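Long-range contact in flagellar motor switch protein FliG (Aquifex aeolicus, PDB 3HJL), which probably forms part of the rotor-mounted switch complex that helps set the direction of flagellar rotation and meets the chemotaxis machinery: residues E198-N208 against L229-M237. Sequence-based numbering, arbitrary orientation.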
# COMPACT_ATOMS: atom_id res chain seq x y z
N GLU A 198 20.36 -5.02 -10.47
CA GLU A 198 20.86 -4.65 -9.15
C GLU A 198 21.36 -3.21 -9.22
O GLU A 198 22.54 -2.95 -9.42
CB GLU A 198 21.97 -5.60 -8.68
CG GLU A 198 22.36 -5.43 -7.22
CD GLU A 198 23.33 -6.49 -6.73
OE1 GLU A 198 23.06 -7.08 -5.66
OE2 GLU A 198 24.35 -6.76 -7.41
N GLY A 199 20.42 -2.28 -9.07
CA GLY A 199 20.68 -0.84 -9.18
C GLY A 199 21.81 -0.29 -8.33
O GLY A 199 22.56 0.58 -8.78
N THR A 200 21.92 -0.76 -7.08
CA THR A 200 23.02 -0.36 -6.19
C THR A 200 24.39 -0.75 -6.78
O THR A 200 25.35 0.02 -6.68
CB THR A 200 22.87 -0.98 -4.79
OG1 THR A 200 22.60 -2.38 -4.91
CG2 THR A 200 21.74 -0.32 -4.04
N ALA A 201 24.45 -1.91 -7.44
CA ALA A 201 25.67 -2.38 -8.10
C ALA A 201 25.99 -1.56 -9.34
O ALA A 201 27.14 -1.16 -9.54
CB ALA A 201 25.53 -3.87 -8.47
N VAL A 202 24.99 -1.33 -10.19
CA VAL A 202 25.16 -0.52 -11.40
C VAL A 202 25.61 0.91 -11.05
O VAL A 202 26.57 1.42 -11.63
CB VAL A 202 23.85 -0.48 -12.24
CG1 VAL A 202 23.98 0.47 -13.43
CG2 VAL A 202 23.46 -1.92 -12.72
N ALA A 203 24.96 1.51 -10.05
CA ALA A 203 25.34 2.83 -9.53
C ALA A 203 26.77 2.86 -8.97
O ALA A 203 27.50 3.83 -9.16
CB ALA A 203 24.35 3.28 -8.44
N ALA A 204 27.15 1.77 -8.30
CA ALA A 204 28.50 1.62 -7.75
C ALA A 204 29.61 1.62 -8.83
O ALA A 204 30.64 2.27 -8.65
CB ALA A 204 28.57 0.35 -6.94
N GLU A 205 29.40 0.88 -9.93
CA GLU A 205 30.38 0.83 -11.04
C GLU A 205 30.58 2.22 -11.64
O GLU A 205 31.71 2.65 -11.89
CB GLU A 205 29.91 -0.09 -12.18
CG GLU A 205 29.86 -1.58 -11.86
CD GLU A 205 31.23 -2.23 -11.70
OE1 GLU A 205 31.27 -3.39 -11.23
OE2 GLU A 205 32.26 -1.60 -12.05
N LEU A 206 29.46 2.88 -11.91
CA LEU A 206 29.43 4.23 -12.48
C LEU A 206 30.22 5.19 -11.59
O LEU A 206 31.11 5.89 -12.07
CB LEU A 206 27.97 4.69 -12.65
CG LEU A 206 27.61 6.07 -13.23
CD1 LEU A 206 26.11 6.13 -13.52
CD2 LEU A 206 28.00 7.21 -12.31
N LEU A 207 29.92 5.18 -10.29
CA LEU A 207 30.63 6.02 -9.31
C LEU A 207 32.12 5.69 -9.26
O LEU A 207 32.95 6.59 -9.25
CB LEU A 207 30.02 5.88 -7.92
CG LEU A 207 28.62 6.48 -7.75
CD1 LEU A 207 27.93 5.85 -6.56
CD2 LEU A 207 28.67 8.01 -7.60
N ASN A 208 32.46 4.40 -9.26
CA ASN A 208 33.87 3.97 -9.30
C ASN A 208 34.60 4.38 -10.58
O ASN A 208 35.82 4.46 -10.58
CB ASN A 208 33.99 2.44 -9.12
CG ASN A 208 33.71 1.99 -7.70
OD1 ASN A 208 33.84 2.76 -6.74
ND2 ASN A 208 33.35 0.72 -7.56
N LEU A 229 20.64 4.51 1.71
CA LEU A 229 20.89 4.22 0.28
C LEU A 229 22.38 4.45 -0.05
O LEU A 229 22.98 3.63 -0.74
CB LEU A 229 20.01 5.09 -0.65
CG LEU A 229 19.53 4.51 -2.00
CD1 LEU A 229 19.09 5.65 -2.95
CD2 LEU A 229 20.55 3.62 -2.70
N GLU A 230 22.94 5.55 0.44
CA GLU A 230 24.37 5.85 0.28
C GLU A 230 25.21 4.66 0.71
O GLU A 230 26.09 4.23 -0.02
CB GLU A 230 24.76 7.07 1.13
CG GLU A 230 26.25 7.48 1.04
CD GLU A 230 26.69 8.37 2.19
OE1 GLU A 230 26.43 8.03 3.37
OE2 GLU A 230 27.37 9.38 1.92
N GLU A 231 24.92 4.14 1.90
CA GLU A 231 25.67 3.02 2.45
C GLU A 231 25.54 1.75 1.62
O GLU A 231 26.53 1.06 1.41
CB GLU A 231 25.26 2.77 3.92
CG GLU A 231 25.87 1.52 4.59
CD GLU A 231 27.39 1.55 4.74
OE1 GLU A 231 27.92 0.63 5.40
OE2 GLU A 231 28.06 2.47 4.23
N ARG A 232 24.33 1.45 1.15
CA ARG A 232 24.10 0.28 0.28
C ARG A 232 24.86 0.40 -1.04
O ARG A 232 25.33 -0.60 -1.57
CB ARG A 232 22.61 0.04 0.04
CG ARG A 232 21.88 -0.47 1.28
CD ARG A 232 20.43 -0.88 1.02
NE ARG A 232 19.69 0.10 0.21
CZ ARG A 232 19.34 -0.04 -1.08
NH1 ARG A 232 19.63 -1.14 -1.78
NH2 ARG A 232 18.66 0.94 -1.68
N ILE A 233 25.00 1.63 -1.55
CA ILE A 233 25.82 1.89 -2.73
C ILE A 233 27.30 1.64 -2.44
O ILE A 233 27.97 0.94 -3.21
CB ILE A 233 25.64 3.34 -3.29
CG1 ILE A 233 24.23 3.54 -3.84
CG2 ILE A 233 26.64 3.61 -4.41
CD1 ILE A 233 23.88 5.00 -4.07
N ARG A 234 27.80 2.18 -1.32
CA ARG A 234 29.22 2.04 -0.93
C ARG A 234 29.63 0.58 -0.70
O ARG A 234 30.76 0.21 -0.97
CB ARG A 234 29.56 2.85 0.33
CG ARG A 234 29.30 4.35 0.23
CD ARG A 234 29.98 5.12 1.37
NE ARG A 234 31.07 5.95 0.87
CZ ARG A 234 30.98 7.25 0.54
NH1 ARG A 234 29.84 7.94 0.69
NH2 ARG A 234 32.05 7.88 0.07
N GLU A 235 28.72 -0.22 -0.14
CA GLU A 235 28.92 -1.67 0.00
C GLU A 235 29.22 -2.35 -1.35
O GLU A 235 30.08 -3.23 -1.43
CB GLU A 235 27.68 -2.32 0.64
CG GLU A 235 27.53 -2.04 2.13
CD GLU A 235 26.23 -2.58 2.73
OE1 GLU A 235 25.37 -3.07 1.97
OE2 GLU A 235 26.08 -2.51 3.98
N LYS A 236 28.54 -1.91 -2.40
CA LYS A 236 28.77 -2.42 -3.75
C LYS A 236 30.01 -1.84 -4.44
O LYS A 236 30.51 -2.44 -5.40
CB LYS A 236 27.54 -2.18 -4.62
CG LYS A 236 26.26 -2.84 -4.10
CD LYS A 236 26.35 -4.34 -4.11
CE LYS A 236 25.00 -4.97 -3.85
NZ LYS A 236 25.12 -6.44 -3.84
N MET A 237 30.49 -0.68 -3.98
CA MET A 237 31.70 -0.03 -4.54
C MET A 237 33.00 -0.79 -4.21
O MET A 237 33.95 -0.74 -4.99
CB MET A 237 31.81 1.44 -4.10
CG MET A 237 30.81 2.37 -4.79
SD MET A 237 30.72 4.03 -4.05
CE MET A 237 32.41 4.60 -4.23
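Ala204 lays its methyl on the last turn of helix 227-237, where the axes of segments 199-208 and 229-237 approach to 8.0 Å and cross at -68°, a closeness consistent with so small a side chain. Its CB lies 3.6 Å from Lys236 CB and 3.7 Å from Met237 CG; alanine suits this place because its short side chain sits directly on the backbone from Ile233 O to Met237 N. Beside it the packing stays tight and apolar: Leu207 sends CD1 across Ile233 at about a right angle to reach CG2 at 3.4 Å and also touches Met237 SD, while Leu219 of helix 212-225 packs on Leu207. Asn208 lies beside the C-terminal end of the second helix, its ND2 donating to a lone pair of Met237 O at 3.0 Å; the bond is bent (146°), the acceptor tilted from the amide plane, and OD1 rests against Met237 CE. With Asn208 replaced by an alanine, the Met237 carbonyl would probably lose this donor, and the CE methyl its neighbour OD1.

The opposite end is looser and more exposed. Lys236, bent at its second torsion (chi2 -65°), runs its methylenes past Thr200, then brings NZ to 2.8 Å from Glu198 OE1, approaching from above the carboxylate plane. Thr200 meanwhile turns its methyl CG2 to the obliquely placed Arg232 guanidinium. The contact thus joins helix 199-209 to helix 227-237 of the C-terminal domain; Ala204 and Leu207 against Ile233 and Met237, with the Asn208 bond, probably define the packing, and the exposed ion pair probably adds less.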